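Local coordinates for protein inactive glucansucrase (Lactobacillus reuteri, PDB 5JBD) that is an inactive member of the glucansucrase group, a multidomain protein built around the TIM-barrel fold of glycoside hydrolase family 70, at residues A[652-657]-A[688-693]. Numbering follows the deposited sequence.
Sequences IYEDFS and DFWMAP
The carbonyl oxygen of Tyr653 takes the amide of Trp690, with Trp690 N at 2.9 Å from Tyr653 O. Two further backbone bonds flank it: Tyr653 N donates to Asp688 O, and Asp655 N to Trp690 O. Asp688 O is also approached by Ile652 CA, in a CA-H...O contact of 3.2 Å. This ladder joins strands 652-654 and 688-691, parallel neighbours in the eight-stranded barrel of the TIM-barrel fold, joined by a beta-alpha-beta crossover through helices 670-676 and 678-683; strands 460-464 and 743-748 continue the sheet on either side. On one face, Glu654 runs extended over one face of the indole of Trp690. With CG anti to the backbone N (chi1 180°), Glu654 CG makes a CH-pi contact 3.7 Å from the centroid of the Trp690 six-membered ring, and its carboxylate lies almost parallel to the indole, the planes 10° apart. The polar ends find partners elsewhere: Glu654 OE2 bonds to His392, and Trp690 NE1 to Asp747. On the other face, Tyr653 and Phe689 point the same way, their rings meeting obliquely with Tyr653 CD2 3.5 Å from Phe689 CE2. Beyond strand 652-654, the side chain of Asp655 reaches across to 688-693, where Asp655 OD1 accepts a weak bond from Ala692 N (3.1 Å). Phe656 receives Ala692 CB over one ring face, 3.8 Å from the centroid, and turns its edge to the face of the Trp690 five-membered ring in an offset edge-to-face pair, planes at 83°.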
ATOM      1  N   ILE A 652     -18.424   5.185   4.665  1.00 20.40           N
ATOM      2  CA  ILE A 652     -17.493   4.680   3.678  1.00 20.63           C
ATOM      3  C   ILE A 652     -17.549   3.138   3.654  1.00 21.27           C
ATOM      4  O   ILE A 652     -17.785   2.509   4.682  1.00 18.98           O
ATOM      5  CB  ILE A 652     -16.052   5.161   3.979  1.00 20.47           C
ATOM      6  CG1 ILE A 652     -15.978   6.689   3.832  1.00 20.43           C
ATOM      7  CG2 ILE A 652     -15.036   4.497   3.043  1.00 20.96           C
ATOM      8  CD1 ILE A 652     -14.797   7.318   4.536  1.00 20.41           C
ATOM      9  N   TYR A 653     -17.347   2.554   2.465  1.00 21.09           N
ATOM     10  CA  TYR A 653     -17.203   1.095   2.299  1.00 21.67           C
ATOM     11  C   TYR A 653     -15.913   0.776   1.547  1.00 21.84           C
ATOM     12  O   TYR A 653     -15.727   1.252   0.423  1.00 21.62           O
ATOM     13  CB  TYR A 653     -18.403   0.551   1.541  1.00 21.88           C
ATOM     14  CG  TYR A 653     -18.407  -0.947   1.328  1.00 22.52           C
ATOM     15  CD1 TYR A 653     -18.486  -1.822   2.408  1.00 23.43           C
ATOM     16  CD2 TYR A 653     -18.369  -1.494   0.045  1.00 22.41           C
ATOM     17  CE1 TYR A 653     -18.521  -3.203   2.221  1.00 23.25           C
ATOM     18  CE2 TYR A 653     -18.383  -2.876  -0.157  1.00 23.23           C
ATOM     19  CZ  TYR A 653     -18.474  -3.730   0.928  1.00 24.07           C
ATOM     20  OH  TYR A 653     -18.503  -5.092   0.731  1.00 24.32           O
ATOM     21  N   GLU A 654     -15.007   0.030   2.188  1.00 23.42           N
ATOM     22  CA  GLU A 654     -13.779  -0.435   1.549  1.00 23.91           C
ATOM     23  C   GLU A 654     -14.158  -1.651   0.707  1.00 23.86           C
ATOM     24  O   GLU A 654     -14.597  -2.657   1.256  1.00 23.52           O
ATOM     25  CB  GLU A 654     -12.676  -0.823   2.565  1.00 23.40           C
ATOM     26  CG  GLU A 654     -11.412  -1.315   1.860  1.00 25.52           C
ATOM     27  CD  GLU A 654     -10.196  -1.524   2.749  1.00 25.91           C
ATOM     28  OE1 GLU A 654     -10.306  -1.571   3.978  1.00 26.49           O
ATOM     29  OE2 GLU A 654      -9.097  -1.655   2.181  1.00 31.42           O
ATOM     30  N   ASP A 655     -13.976  -1.560  -0.604  1.00 23.43           N
ATOM     31  CA  ASP A 655     -14.548  -2.564  -1.529  1.00 24.13           C
ATOM     32  C   ASP A 655     -13.677  -3.785  -1.836  1.00 24.57           C
ATOM     33  O   ASP A 655     -14.071  -4.621  -2.647  1.00 23.77           O
ATOM     34  CB  ASP A 655     -14.999  -1.887  -2.834  1.00 23.13           C
ATOM     35  CG  ASP A 655     -13.921  -1.824  -3.901  1.00 24.27           C
ATOM     36  OD1 ASP A 655     -12.705  -1.881  -3.595  1.00 23.93           O
ATOM     37  OD2 ASP A 655     -14.323  -1.706  -5.086  1.00 24.11           O
ATOM     38  N   PHE A 656     -12.499  -3.886  -1.228  1.00 24.04           N
ATOM     39  CA  PHE A 656     -11.553  -4.929  -1.613  1.00 24.53           C
ATOM     40  C   PHE A 656     -10.787  -5.511  -0.442  1.00 26.40           C
ATOM     41  O   PHE A 656     -10.785  -4.949   0.671  1.00 25.86           O
ATOM     42  CB  PHE A 656     -10.554  -4.383  -2.637  1.00 24.52           C
ATOM     43  CG  PHE A 656      -9.508  -3.454  -2.066  1.00 23.78           C
ATOM     44  CD1 PHE A 656      -9.812  -2.131  -1.787  1.00 24.32           C
ATOM     45  CD2 PHE A 656      -8.205  -3.899  -1.844  1.00 24.25           C
ATOM     46  CE1 PHE A 656      -8.847  -1.268  -1.273  1.00 24.58           C
ATOM     47  CE2 PHE A 656      -7.240  -3.046  -1.326  1.00 24.90           C
ATOM     48  CZ  PHE A 656      -7.560  -1.722  -1.048  1.00 25.02           C
ATOM     49  N   SER A 657     -10.124  -6.631  -0.734  1.00 25.58           N
ATOM     50  CA  SER A 657      -9.137  -7.257   0.145  1.00 25.80           C
ATOM     51  C   SER A 657      -7.876  -7.521  -0.676  1.00 27.71           C
ATOM     52  O   SER A 657      -7.962  -7.788  -1.877  1.00 26.58           O
ATOM     53  CB  SER A 657      -9.682  -8.600   0.680  1.00 26.47           C
ATOM     54  OG  SER A 657      -8.644  -9.403   1.255  1.00 24.80           O
ATOM     55  N   ASP A 688     -20.404   6.494   0.413  1.00 21.75           N
ATOM     56  CA  ASP A 688     -19.102   6.741  -0.184  1.00 22.42           C
ATOM     57  C   ASP A 688     -18.379   5.419  -0.400  1.00 21.98           C
ATOM     58  O   ASP A 688     -18.096   4.694   0.560  1.00 20.70           O
ATOM     59  CB  ASP A 688     -18.300   7.671   0.723  1.00 22.51           C
ATOM     60  CG  ASP A 688     -18.838   9.095   0.693  1.00 22.65           C
ATOM     61  OD1 ASP A 688     -18.496   9.848  -0.253  1.00 21.10           O
ATOM     62  OD2 ASP A 688     -19.643   9.437   1.602  1.00 21.42           O
ATOM     63  N   PHE A 689     -18.087   5.118  -1.662  1.00 21.90           N
ATOM     64  CA  PHE A 689     -17.568   3.803  -2.083  1.00 21.58           C
ATOM     65  C   PHE A 689     -16.082   3.931  -2.378  1.00 21.93           C
ATOM     66  O   PHE A 689     -15.687   4.579  -3.361  1.00 21.46           O
ATOM     67  CB  PHE A 689     -18.363   3.326  -3.306  1.00 22.16           C
ATOM     68  CG  PHE A 689     -18.348   1.826  -3.525  1.00 23.44           C
ATOM     69  CD1 PHE A 689     -17.402   1.244  -4.345  1.00 24.25           C
ATOM     70  CD2 PHE A 689     -19.311   1.009  -2.938  1.00 23.99           C
ATOM     71  CE1 PHE A 689     -17.390  -0.125  -4.560  1.00 24.72           C
ATOM     72  CE2 PHE A 689     -19.313  -0.368  -3.155  1.00 24.07           C
ATOM     73  CZ  PHE A 689     -18.350  -0.932  -3.965  1.00 24.54           C
ATOM     74  N   TRP A 690     -15.250   3.335  -1.521  1.00 21.38           N
ATOM     75  CA  TRP A 690     -13.802   3.336  -1.682  1.00 21.15           C
ATOM     76  C   TRP A 690     -13.428   2.164  -2.595  1.00 23.58           C
ATOM     77  O   TRP A 690     -13.574   0.980  -2.229  1.00 23.58           O
ATOM     78  CB  TRP A 690     -13.098   3.288  -0.314  1.00 20.80           C
ATOM     79  CG  TRP A 690     -11.644   2.929  -0.252  1.00 21.12           C
ATOM     80  CD1 TRP A 690     -10.735   2.914  -1.272  1.00 23.06           C
ATOM     81  CD2 TRP A 690     -10.928   2.515   0.917  1.00 21.75           C
ATOM     82  NE1 TRP A 690      -9.503   2.518  -0.816  1.00 22.85           N
ATOM     83  CE2 TRP A 690      -9.590   2.261   0.524  1.00 23.77           C
ATOM     84  CE3 TRP A 690     -11.284   2.331   2.257  1.00 21.42           C
ATOM     85  CZ2 TRP A 690      -8.609   1.818   1.426  1.00 23.18           C
ATOM     86  CZ3 TRP A 690     -10.312   1.901   3.156  1.00 22.11           C
ATOM     87  CH2 TRP A 690      -8.988   1.661   2.738  1.00 22.96           C
ATOM     88  N   MET A 691     -12.933   2.510  -3.781  1.00 24.50           N
ATOM     89  CA  MET A 691     -12.489   1.527  -4.771  1.00 26.13           C
ATOM     90  C   MET A 691     -10.988   1.287  -4.673  1.00 25.33           C
ATOM     91  O   MET A 691     -10.201   2.213  -4.457  1.00 23.04           O
ATOM     92  CB  MET A 691     -12.863   1.974  -6.184  1.00 28.29           C
ATOM     93  CG  MET A 691     -14.358   2.199  -6.337  1.00 30.27           C
ATOM     94  SD  MET A 691     -15.051   1.969  -7.986  1.00 31.69           S
ATOM     95  CE  MET A 691     -14.864   0.193  -8.105  1.00 30.87           C
ATOM     96  N   ALA A 692     -10.612   0.025  -4.852  1.00 25.21           N
ATOM     97  CA  ALA A 692      -9.221  -0.392  -4.840  1.00 24.88           C
ATOM     98  C   ALA A 692      -8.382   0.424  -5.814  1.00 24.32           C
ATOM     99  O   ALA A 692      -8.908   0.912  -6.817  1.00 24.92           O
ATOM    100  CB  ALA A 692      -9.123  -1.874  -5.196  1.00 26.45           C
ATOM    101  N   PRO A 693      -7.073   0.560  -5.536  1.00 23.08           N
ATOM    102  CA  PRO A 693      -6.218   1.183  -6.540  1.00 22.96           C
ATOM    103  C   PRO A 693      -6.327   0.380  -7.845  1.00 24.11           C
ATOM    104  O   PRO A 693      -6.087  -0.830  -7.857  1.00 24.60           O
ATOM    105  CB  PRO A 693      -4.810   1.060  -5.931  1.00 22.74           C
ATOM    106  CG  PRO A 693      -4.910  -0.108  -5.008  1.00 22.67           C
ATOM    107  CD  PRO A 693      -6.279   0.015  -4.420  1.00 22.61           C
TER